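Local coordinates for protein N-acetylcysteine deacetylase (Bacillus subtilis, PDB 1YSJ) that probably removes the acetyl group from N-acetylcysteine to give cysteine and acetate, as a dinuclear metal hydrolase of the M20 peptidase family, at residues Glu46-Glu51 against Glu157-Gly162; Pro73-Gly78 against Leu167-Leu172; Ala96-Leu101 against Phe151-Ala156. The protein carries 1 engineered substitution. All coordinates share one frame; numbering follows the deposited sequence.

Contact 1 of 3, residues Glu46-Glu51 against Glu157-Gly162. With NI (nickel (II) ion), chain D.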
loop_
_atom_site.group_PDB
_atom_site.type_symbol
_atom_site.label_atom_id
_atom_site.label_comp_id
_atom_site.label_asym_id
_atom_site.label_seq_id
_atom_site.Cartn_x
_atom_site.Cartn_y
_atom_site.Cartn_z
ATOM N N GLU A 46 20.813 -22.321 -14.995
ATOM C CA GLU A 46 20.005 -21.478 -15.867
ATOM C C GLU A 46 18.616 -21.256 -15.271
ATOM O O GLU A 46 18.090 -22.113 -14.562
ATOM C CB GLU A 46 19.918 -22.090 -17.280
ATOM C CG GLU A 46 21.252 -22.083 -18.050
ATOM C CD GLU A 46 21.220 -22.907 -19.333
ATOM O OE1 GLU A 46 20.958 -24.125 -19.243
ATOM O OE2 GLU A 46 21.474 -22.346 -20.430
ATOM N N LEU A 47 18.033 -20.099 -15.561
ATOM C CA LEU A 47 16.712 -19.731 -15.039
ATOM C C LEU A 47 15.568 -20.368 -15.838
ATOM O O LEU A 47 15.789 -20.858 -16.939
ATOM C CB LEU A 47 16.567 -18.202 -14.980
ATOM C CG LEU A 47 17.595 -17.476 -14.095
ATOM C CD1 LEU A 47 17.549 -15.968 -14.264
ATOM C CD2 LEU A 47 17.396 -17.842 -12.636
ATOM N N SER A 48 14.368 -20.374 -15.257
ATOM C CA SER A 48 13.141 -20.888 -15.896
ATOM C C SER A 48 12.981 -20.438 -17.347
ATOM O O SER A 48 13.054 -19.242 -17.635
ATOM C CB SER A 48 11.899 -20.454 -15.101
ATOM O OG SER A 48 11.859 -21.046 -13.811
ATOM N N PHE A 49 12.759 -21.409 -18.239
ATOM C CA PHE A 49 12.626 -21.197 -19.694
ATOM C C PHE A 49 13.893 -20.694 -20.411
ATOM O O PHE A 49 13.846 -20.359 -21.600
ATOM C CB PHE A 49 11.414 -20.309 -20.035
ATOM C CG PHE A 49 10.084 -20.984 -19.830
ATOM C CD1 PHE A 49 9.050 -20.317 -19.181
ATOM C CD2 PHE A 49 9.865 -22.291 -20.279
ATOM C CE1 PHE A 49 7.813 -20.930 -18.986
ATOM C CE2 PHE A 49 8.635 -22.916 -20.083
ATOM C CZ PHE A 49 7.603 -22.232 -19.435
ATOM N N GLN A 50 15.014 -20.662 -19.693
ATOM C CA GLN A 50 16.292 -20.187 -20.234
ATOM C C GLN A 50 17.348 -21.283 -20.162
ATOM O O GLN A 50 18.552 -21.012 -20.261
ATOM C CB GLN A 50 16.771 -18.940 -19.478
ATOM C CG GLN A 50 15.841 -17.735 -19.601
ATOM C CD GLN A 50 16.467 -16.460 -19.064
ATOM O OE1 GLN A 50 17.452 -15.947 -19.623
ATOM N NE2 GLN A 50 15.888 -15.925 -17.988
ATOM N N GLU A 51 16.883 -22.524 -20.000
ATOM C CA GLU A 51 17.754 -23.684 -19.825
ATOM C C GLU A 51 18.236 -24.236 -21.166
ATOM O O GLU A 51 18.022 -25.404 -21.489
ATOM C CB GLU A 51 17.057 -24.782 -19.004
ATOM C CG GLU A 51 16.218 -24.291 -17.823
ATOM C CD GLU A 51 14.757 -23.997 -18.192
ATOM O OE1 GLU A 51 14.439 -23.864 -19.392
ATOM O OE2 GLU A 51 13.919 -23.893 -17.273
ATOM N N GLU A 157 9.936 -25.191 -13.412
ATOM C CA GLU A 157 9.197 -25.624 -12.223
ATOM C C GLU A 157 9.041 -24.456 -11.250
ATOM O O GLU A 157 7.982 -24.273 -10.643
ATOM C CB GLU A 157 9.899 -26.797 -11.535
ATOM C CG GLU A 157 9.111 -27.449 -10.388
ATOM C CD GLU A 157 9.181 -26.673 -9.070
ATOM O OE1 GLU A 157 10.236 -26.070 -8.765
ATOM O OE2 GLU A 157 8.173 -26.674 -8.330
ATOM N N GLU A 158 10.098 -23.658 -11.122
ATOM C CA GLU A 158 10.134 -22.588 -10.131
ATOM C C GLU A 158 9.088 -21.499 -10.362
ATOM O O GLU A 158 8.715 -20.793 -9.429
ATOM C CB GLU A 158 11.541 -21.989 -10.020
ATOM C CG GLU A 158 12.616 -22.990 -9.574
ATOM C CD GLU A 158 12.468 -23.442 -8.122
ATOM O OE1 GLU A 158 11.586 -22.940 -7.387
ATOM O OE2 GLU A 158 13.250 -24.314 -7.700
ATOM N N ILE A 159 8.611 -21.370 -11.596
ATOM C CA ILE A 159 7.558 -20.395 -11.897
ATOM C C ILE A 159 6.231 -21.080 -12.216
ATOM O O ILE A 159 5.283 -20.438 -12.677
ATOM C CB ILE A 159 7.974 -19.404 -13.013
ATOM C CG1 ILE A 159 8.371 -20.157 -14.292
ATOM C CG2 ILE A 159 9.095 -18.492 -12.508
ATOM C CD1 ILE A 159 8.379 -19.300 -15.543
ATOM N N ALA A 160 6.185 -22.387 -11.956
ATOM C CA ALA A 160 4.982 -23.217 -12.112
ATOM C C ALA A 160 4.395 -23.170 -13.522
ATOM O O ALA A 160 3.169 -23.180 -13.697
ATOM C CB ALA A 160 3.922 -22.841 -11.058
ATOM N N ALA A 161 5.273 -23.144 -14.525
ATOM C CA ALA A 161 4.838 -22.970 -15.907
ATOM C C ALA A 161 5.233 -24.132 -16.827
ATOM O O ALA A 161 4.616 -24.340 -17.872
ATOM C CB ALA A 161 5.352 -21.650 -16.446
ATOM N N GLY A 162 6.241 -24.897 -16.422
ATOM C CA GLY A 162 6.808 -25.945 -17.268
ATOM C C GLY A 162 5.970 -27.192 -17.439
ATOM O O GLY A 162 5.896 -27.745 -18.540
HETATM NI NI NI D . 12.186 -24.392 -5.557
HETATM O O HOH W 1 10.980 -26.468 -6.165
HETATM O O HOH W 2 10.347 -24.770 -4.159
#
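F49 packs tightly on I159 and A161, and S48 on I159. F49 CE1 lies 3.6 Å from A161 CB, and F49 CD1 lies 3.8 Å from I159 CD1. S48 adds CB and OG, the latter 3.6 Å from I159 CG1. For I159, chi1 of 57° sets CG1 against S48, and the extended chi2 of 162° carries CD1 on to the ring of F49.

S48 OG also touches E158 CB at 3.9 Å, but its polar partner is D99, whose OD2 also accepts the backbone N-H of E158. The carboxylate of E158 bends away from this packing to chelate a nickel ion through OE1 and OE2, each 2.4 Å away. C122 and H374 bind the same ion. D99 thus lies in the second shell of the metal site, with S48 bonded behind it.

The rim is open. I159 is exposed on its outer side, F49 lies at the edge, and no hydrogen bond crosses between the segments. F49 N is instead bonded by OE2 of E51, the residue just after its turn.

Residues 46-51 link helices 28-43 and 52-64. Residues 157-162 lead from strand 148-154 into helix 162-168, with helix 124-139 beside E157 and E158.

Contact 2 of 3, residues Pro73-Gly78 against Leu167-Leu172. Engineered in segment 73-78: G78 (natural residue Ala).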
loop_
_atom_site.group_PDB
_atom_site.type_symbol
_atom_site.label_atom_id
_atom_site.label_comp_id
_atom_site.label_asym_id
_atom_site.label_seq_id
_atom_site.Cartn_x
_atom_site.Cartn_y
_atom_site.Cartn_z
ATOM N N PRO A 73 9.260 -30.247 -30.732
ATOM C CA PRO A 73 9.737 -28.924 -31.152
ATOM C C PRO A 73 9.138 -27.773 -30.343
ATOM O O PRO A 73 9.803 -26.748 -30.153
ATOM C CB PRO A 73 9.300 -28.834 -32.622
ATOM C CG PRO A 73 9.007 -30.234 -33.038
ATOM C CD PRO A 73 8.516 -30.924 -31.811
ATOM N N GLN A 74 7.906 -27.950 -29.865
ATOM C CA GLN A 74 7.230 -26.940 -29.037
ATOM C C GLN A 74 7.948 -26.679 -27.700
ATOM O O GLN A 74 7.827 -25.596 -27.136
ATOM C CB GLN A 74 5.750 -27.295 -28.817
ATOM C CG GLN A 74 4.964 -26.277 -27.988
ATOM C CD GLN A 74 3.454 -26.388 -28.153
ATOM O OE1 GLN A 74 2.828 -27.333 -27.669
ATOM N NE2 GLN A 74 2.861 -25.400 -28.818
ATOM N N LEU A 75 8.695 -27.664 -27.206
ATOM C CA LEU A 75 9.529 -27.470 -26.018
ATOM C C LEU A 75 10.922 -26.996 -26.401
ATOM O O LEU A 75 11.792 -27.811 -26.720
ATOM C CB LEU A 75 9.626 -28.754 -25.185
ATOM C CG LEU A 75 8.441 -29.159 -24.308
ATOM C CD1 LEU A 75 8.720 -30.510 -23.660
ATOM C CD2 LEU A 75 8.139 -28.106 -23.241
ATOM N N LYS A 76 11.125 -25.679 -26.365
ATOM C CA LYS A 76 12.417 -25.066 -26.689
ATOM C C LYS A 76 13.482 -25.561 -25.718
ATOM O O LYS A 76 14.568 -25.974 -26.130
ATOM C CB LYS A 76 12.345 -23.534 -26.639
ATOM C CG LYS A 76 11.056 -22.902 -27.196
ATOM C CD LYS A 76 10.094 -22.454 -26.078
ATOM C CE LYS A 76 9.170 -23.577 -25.631
ATOM N NZ LYS A 76 8.683 -23.456 -24.225
ATOM N N THR A 77 13.159 -25.517 -24.428
ATOM C CA THR A 77 14.017 -26.097 -23.400
ATOM C C THR A 77 13.298 -27.271 -22.746
ATOM O O THR A 77 12.067 -27.310 -22.686
ATOM C CB THR A 77 14.437 -25.063 -22.329
ATOM O OG1 THR A 77 13.272 -24.555 -21.673
ATOM C CG2 THR A 77 15.205 -23.898 -22.954
ATOM N N GLY A 78 14.070 -28.226 -22.254
ATOM C CA GLY A 78 13.497 -29.444 -21.700
ATOM C C GLY A 78 13.730 -30.588 -22.660
ATOM O O GLY A 78 13.838 -30.382 -23.871
ATOM N N LEU A 167 2.440 -30.808 -20.673
ATOM C CA LEU A 167 1.101 -31.365 -20.890
ATOM C C LEU A 167 0.523 -30.931 -22.229
ATOM O O LEU A 167 0.002 -31.759 -22.987
ATOM C CB LEU A 167 0.148 -30.977 -19.750
ATOM C CG LEU A 167 0.217 -31.803 -18.458
ATOM C CD1 LEU A 167 -0.455 -31.084 -17.298
ATOM C CD2 LEU A 167 -0.401 -33.184 -18.655
ATOM N N GLU A 168 0.636 -29.637 -22.522
ATOM C CA GLU A 168 0.108 -29.061 -23.764
ATOM C C GLU A 168 0.879 -29.512 -25.010
ATOM O O GLU A 168 0.383 -29.396 -26.131
ATOM C CB GLU A 168 0.072 -27.532 -23.671
ATOM C CG GLU A 168 -0.971 -27.007 -22.687
ATOM C CD GLU A 168 -0.796 -25.536 -22.347
ATOM O OE1 GLU A 168 -1.806 -24.882 -22.000
ATOM O OE2 GLU A 168 0.343 -25.031 -22.429
ATOM N N ALA A 169 2.089 -30.027 -24.801
ATOM C CA ALA A 169 2.915 -30.563 -25.881
ATOM C C ALA A 169 2.515 -31.990 -26.246
ATOM O O ALA A 169 3.023 -32.546 -27.218
ATOM C CB ALA A 169 4.396 -30.497 -25.506
ATOM N N GLY A 170 1.599 -32.569 -25.467
ATOM C CA GLY A 170 1.099 -33.929 -25.693
ATOM C C GLY A 170 2.024 -35.020 -25.188
ATOM O O GLY A 170 1.894 -36.181 -25.576
ATOM N N VAL A 171 2.946 -34.648 -24.302
ATOM C CA VAL A 171 3.981 -35.561 -23.806
ATOM C C VAL A 171 3.384 -36.691 -22.952
ATOM O O VAL A 171 3.948 -37.783 -22.886
ATOM C CB VAL A 171 5.103 -34.773 -23.040
ATOM C CG1 VAL A 171 6.053 -35.699 -22.258
ATOM C CG2 VAL A 171 5.891 -33.888 -23.998
ATOM N N LEU A 172 2.237 -36.436 -22.325
ATOM C CA LEU A 172 1.592 -37.440 -21.469
ATOM C C LEU A 172 0.472 -38.236 -22.140
ATOM O O LEU A 172 -0.222 -39.019 -21.485
ATOM C CB LEU A 172 1.104 -36.818 -20.152
ATOM C CG LEU A 172 2.143 -36.436 -19.088
ATOM C CD1 LEU A 172 1.432 -36.094 -17.794
ATOM C CD2 LEU A 172 3.151 -37.546 -18.829
#
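L75 meets A169 and V171 in the apolar half of this contact. L75 CG is 4.4 Å from A169 CB, and L75 CD1 is 4.4 Å from V171 CG2. One branched side chain therefore reaches two residues on either side of G170. The touches are long, so this is light van der Waals packing. L75 and V171 are buried. K165 and V166 of helix 162-168 continue the packing, K165 against L75 and V166 against V171.

The polar half belongs to Q74. Its CG stands opposite the backbone N (chi1 -179°) and the chain runs on extended, which carries the amide across to the end of the helix. OE1 comes 3.5 Å from E168 O and 3.7 Å from A169 CA. Both oxygens are acceptors, so their approach is no hydrogen bond. Q74 and E168 are exposed, and this edge of the contact lies at the surface.

Backbone bonding shapes the helix side. G170 takes a positive phi of 80° and closes helix 162-168 with a Schellman motif. Its N-H bonds to L167 O at 3.1 Å. The turn brings A169 and V171 to the loop that joins strands 68-69 and 79-84.

The contact lies away from the nickel site. With no hydrogen bond or salt bridge across it, loop 73-78 rests on the helix end through van der Waals contact, the Q74 amide oxygen lying alongside without a bond. Its cohesion probably comes mainly from packing L75 on A169, with V171 adding a little.

Contact 3 of 3, residues Ala96-Leu101 against Phe151-Ala156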
loop_
_atom_site.group_PDB
_atom_site.type_symbol
_atom_site.label_atom_id
_atom_site.label_comp_id
_atom_site.label_asym_id
_atom_site.label_seq_id
_atom_site.Cartn_x
_atom_site.Cartn_y
_atom_site.Cartn_z
ATOM N N ALA A 96 11.932 -35.133 -13.902
ATOM C CA ALA A 96 12.890 -34.276 -13.196
ATOM C C ALA A 96 12.735 -32.825 -13.659
ATOM O O ALA A 96 12.407 -32.570 -14.818
ATOM C CB ALA A 96 14.318 -34.758 -13.434
ATOM N N ASP A 97 12.966 -31.881 -12.753
ATOM C CA ASP A 97 12.954 -30.448 -13.085
ATOM C C ASP A 97 14.370 -29.924 -13.304
ATOM O O ASP A 97 15.298 -30.345 -12.619
ATOM C CB ASP A 97 12.222 -29.630 -12.012
ATOM C CG ASP A 97 12.423 -30.177 -10.601
ATOM O OD1 ASP A 97 13.376 -30.954 -10.363
ATOM O OD2 ASP A 97 11.610 -29.823 -9.723
ATOM N N ILE A 98 14.541 -29.015 -14.264
ATOM C CA ILE A 98 15.894 -28.627 -14.704
ATOM C C ILE A 98 16.310 -27.160 -14.464
ATOM O O ILE A 98 17.445 -26.788 -14.763
ATOM C CB ILE A 98 16.146 -29.014 -16.200
ATOM C CG1 ILE A 98 15.295 -28.160 -17.158
ATOM C CG2 ILE A 98 15.899 -30.503 -16.417
ATOM C CD1 ILE A 98 15.680 -28.299 -18.634
ATOM N N ASP A 99 15.401 -26.337 -13.936
ATOM C CA ASP A 99 15.653 -24.894 -13.777
ATOM C C ASP A 99 16.241 -24.486 -12.415
ATOM O O ASP A 99 15.979 -25.122 -11.398
ATOM C CB ASP A 99 14.383 -24.081 -14.079
ATOM C CG ASP A 99 13.227 -24.394 -13.127
ATOM O OD1 ASP A 99 13.132 -25.531 -12.603
ATOM O OD2 ASP A 99 12.390 -23.489 -12.920
ATOM N N ALA A 100 17.034 -23.415 -12.420
ATOM C CA ALA A 100 17.645 -22.863 -11.209
ATOM C C ALA A 100 16.938 -21.579 -10.743
ATOM O O ALA A 100 15.830 -21.273 -11.198
ATOM C CB ALA A 100 19.116 -22.611 -11.443
ATOM N N LEU A 101 17.588 -20.827 -9.855
ATOM C CA LEU A 101 16.962 -19.671 -9.200
ATOM C C LEU A 101 17.796 -18.391 -9.241
ATOM O O LEU A 101 19.025 -18.459 -9.249
ATOM C CB LEU A 101 16.616 -20.013 -7.750
ATOM C CG LEU A 101 15.383 -20.897 -7.551
ATOM C CD1 LEU A 101 15.479 -21.627 -6.222
ATOM C CD2 LEU A 101 14.079 -20.094 -7.658
ATOM N N PHE A 151 10.910 -40.351 -20.089
ATOM C CA PHE A 151 11.610 -39.444 -19.180
ATOM C C PHE A 151 11.329 -37.990 -19.534
ATOM O O PHE A 151 11.459 -37.576 -20.689
ATOM C CB PHE A 151 13.118 -39.725 -19.176
ATOM C CG PHE A 151 13.469 -41.094 -18.680
ATOM C CD1 PHE A 151 13.465 -42.186 -19.548
ATOM C CD2 PHE A 151 13.790 -41.299 -17.341
ATOM C CE1 PHE A 151 13.782 -43.458 -19.090
ATOM C CE2 PHE A 151 14.106 -42.568 -16.875
ATOM C CZ PHE A 151 14.100 -43.652 -17.749
ATOM N N ILE A 152 10.941 -37.229 -18.520
ATOM C CA ILE A 152 10.549 -35.839 -18.672
ATOM C C ILE A 152 11.532 -34.951 -17.912
ATOM O O ILE A 152 11.598 -34.980 -16.679
ATOM C CB ILE A 152 9.094 -35.607 -18.163
ATOM C CG1 ILE A 152 8.110 -36.457 -18.970
ATOM C CG2 ILE A 152 8.710 -34.125 -18.226
ATOM C CD1 ILE A 152 6.734 -36.573 -18.348
ATOM N N PHE A 153 12.309 -34.181 -18.662
ATOM C CA PHE A 153 13.191 -33.189 -18.073
ATOM C C PHE A 153 12.544 -31.828 -18.294
ATOM O O PHE A 153 12.640 -31.234 -19.363
ATOM C CB PHE A 153 14.613 -33.300 -18.643
ATOM C CG PHE A 153 15.278 -34.623 -18.338
ATOM C CD1 PHE A 153 15.149 -35.704 -19.211
ATOM C CD2 PHE A 153 16.014 -34.793 -17.170
ATOM C CE1 PHE A 153 15.746 -36.927 -18.933
ATOM C CE2 PHE A 153 16.620 -36.021 -16.878
ATOM C CZ PHE A 153 16.485 -37.089 -17.762
ATOM N N GLN A 154 11.864 -31.366 -17.254
ATOM C CA GLN A 154 10.906 -30.286 -17.352
ATOM C C GLN A 154 11.509 -28.920 -17.024
ATOM O O GLN A 154 12.133 -28.750 -15.974
ATOM C CB GLN A 154 9.729 -30.579 -16.412
ATOM C CG GLN A 154 8.712 -29.454 -16.312
ATOM C CD GLN A 154 7.959 -29.455 -15.006
ATOM O OE1 GLN A 154 7.326 -30.451 -14.639
ATOM N NE2 GLN A 154 8.005 -28.328 -14.297
ATOM N N PRO A 155 11.286 -27.927 -17.903
ATOM C CA PRO A 155 11.741 -26.571 -17.596
ATOM C C PRO A 155 10.767 -25.877 -16.653
ATOM O O PRO A 155 9.649 -26.353 -16.475
ATOM C CB PRO A 155 11.702 -25.883 -18.963
ATOM C CG PRO A 155 10.583 -26.566 -19.684
ATOM C CD PRO A 155 10.585 -27.997 -19.203
ATOM N N ALA A 156 11.205 -24.780 -16.038
ATOM C CA ALA A 156 10.299 -23.811 -15.409
ATOM C C ALA A 156 9.390 -24.344 -14.283
ATOM O O ALA A 156 8.205 -23.986 -14.211
ATOM C CB ALA A 156 9.460 -23.102 -16.488
#
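I98 lays its CG2 at the edge of the F153 ring, near the ring plane, and 3.8 Å from F153 CB. The two side chains cross at about a right angle. F153 is near the C-terminal end of strand 148-154, and I98 follows directly on strand 91-97, its parallel neighbour in the mixed sheet of the M20 catalytic domain. A96 CB is on the same face as F153, 4.1 Å from CD2. I58 of helix 52-64 covers I98 and F153.

A96 N donates to I152 O at 2.8 Å with an N-H...O angle of 172°. A96 O accepts from Q154 N at 2.8 Å, almost in line with its C=O. I98 N donates to Q154 O at 3.0 Å, more bent, at 149°.

D97 and Q154 point to the other face. D97 OD1 bonds to H127 ND1. Q154 OE1 takes bonds from R95 and Y354, so this buried amide has partners outside the pair.

Beyond the strands, D99 points toward A156, just before the turn 157-160. Its OD1 bonds to ND1 of the nickel ligand H124, which would help orient that ring. OD2 bonds to S48 OG and E158 N, and it also lies 3.3 Å from A156 CA.

In the fold
From the N terminus, residues 46-51 come first, between helices 28-43 and 52-64. Contact 1 closes a loop of 105 residues from there to 157-162. Residues 73-78 begin inside that loop, but their partner 167-172 lies beyond it, so contacts 1 and 2 cross. Contact 3 joins 96-101 to 151-156 and is nested inside both. Contact 3 pairs two central strands, contact 1 ties the loop between the first two helices to the metal-binding turn, and contact 2 brings the loop before strand 79-84 to the end of helix 162-168. E51 OE1 and T77 OG1 join contacts 1 and 2. E46 O and A100 N join contacts 1 and 3.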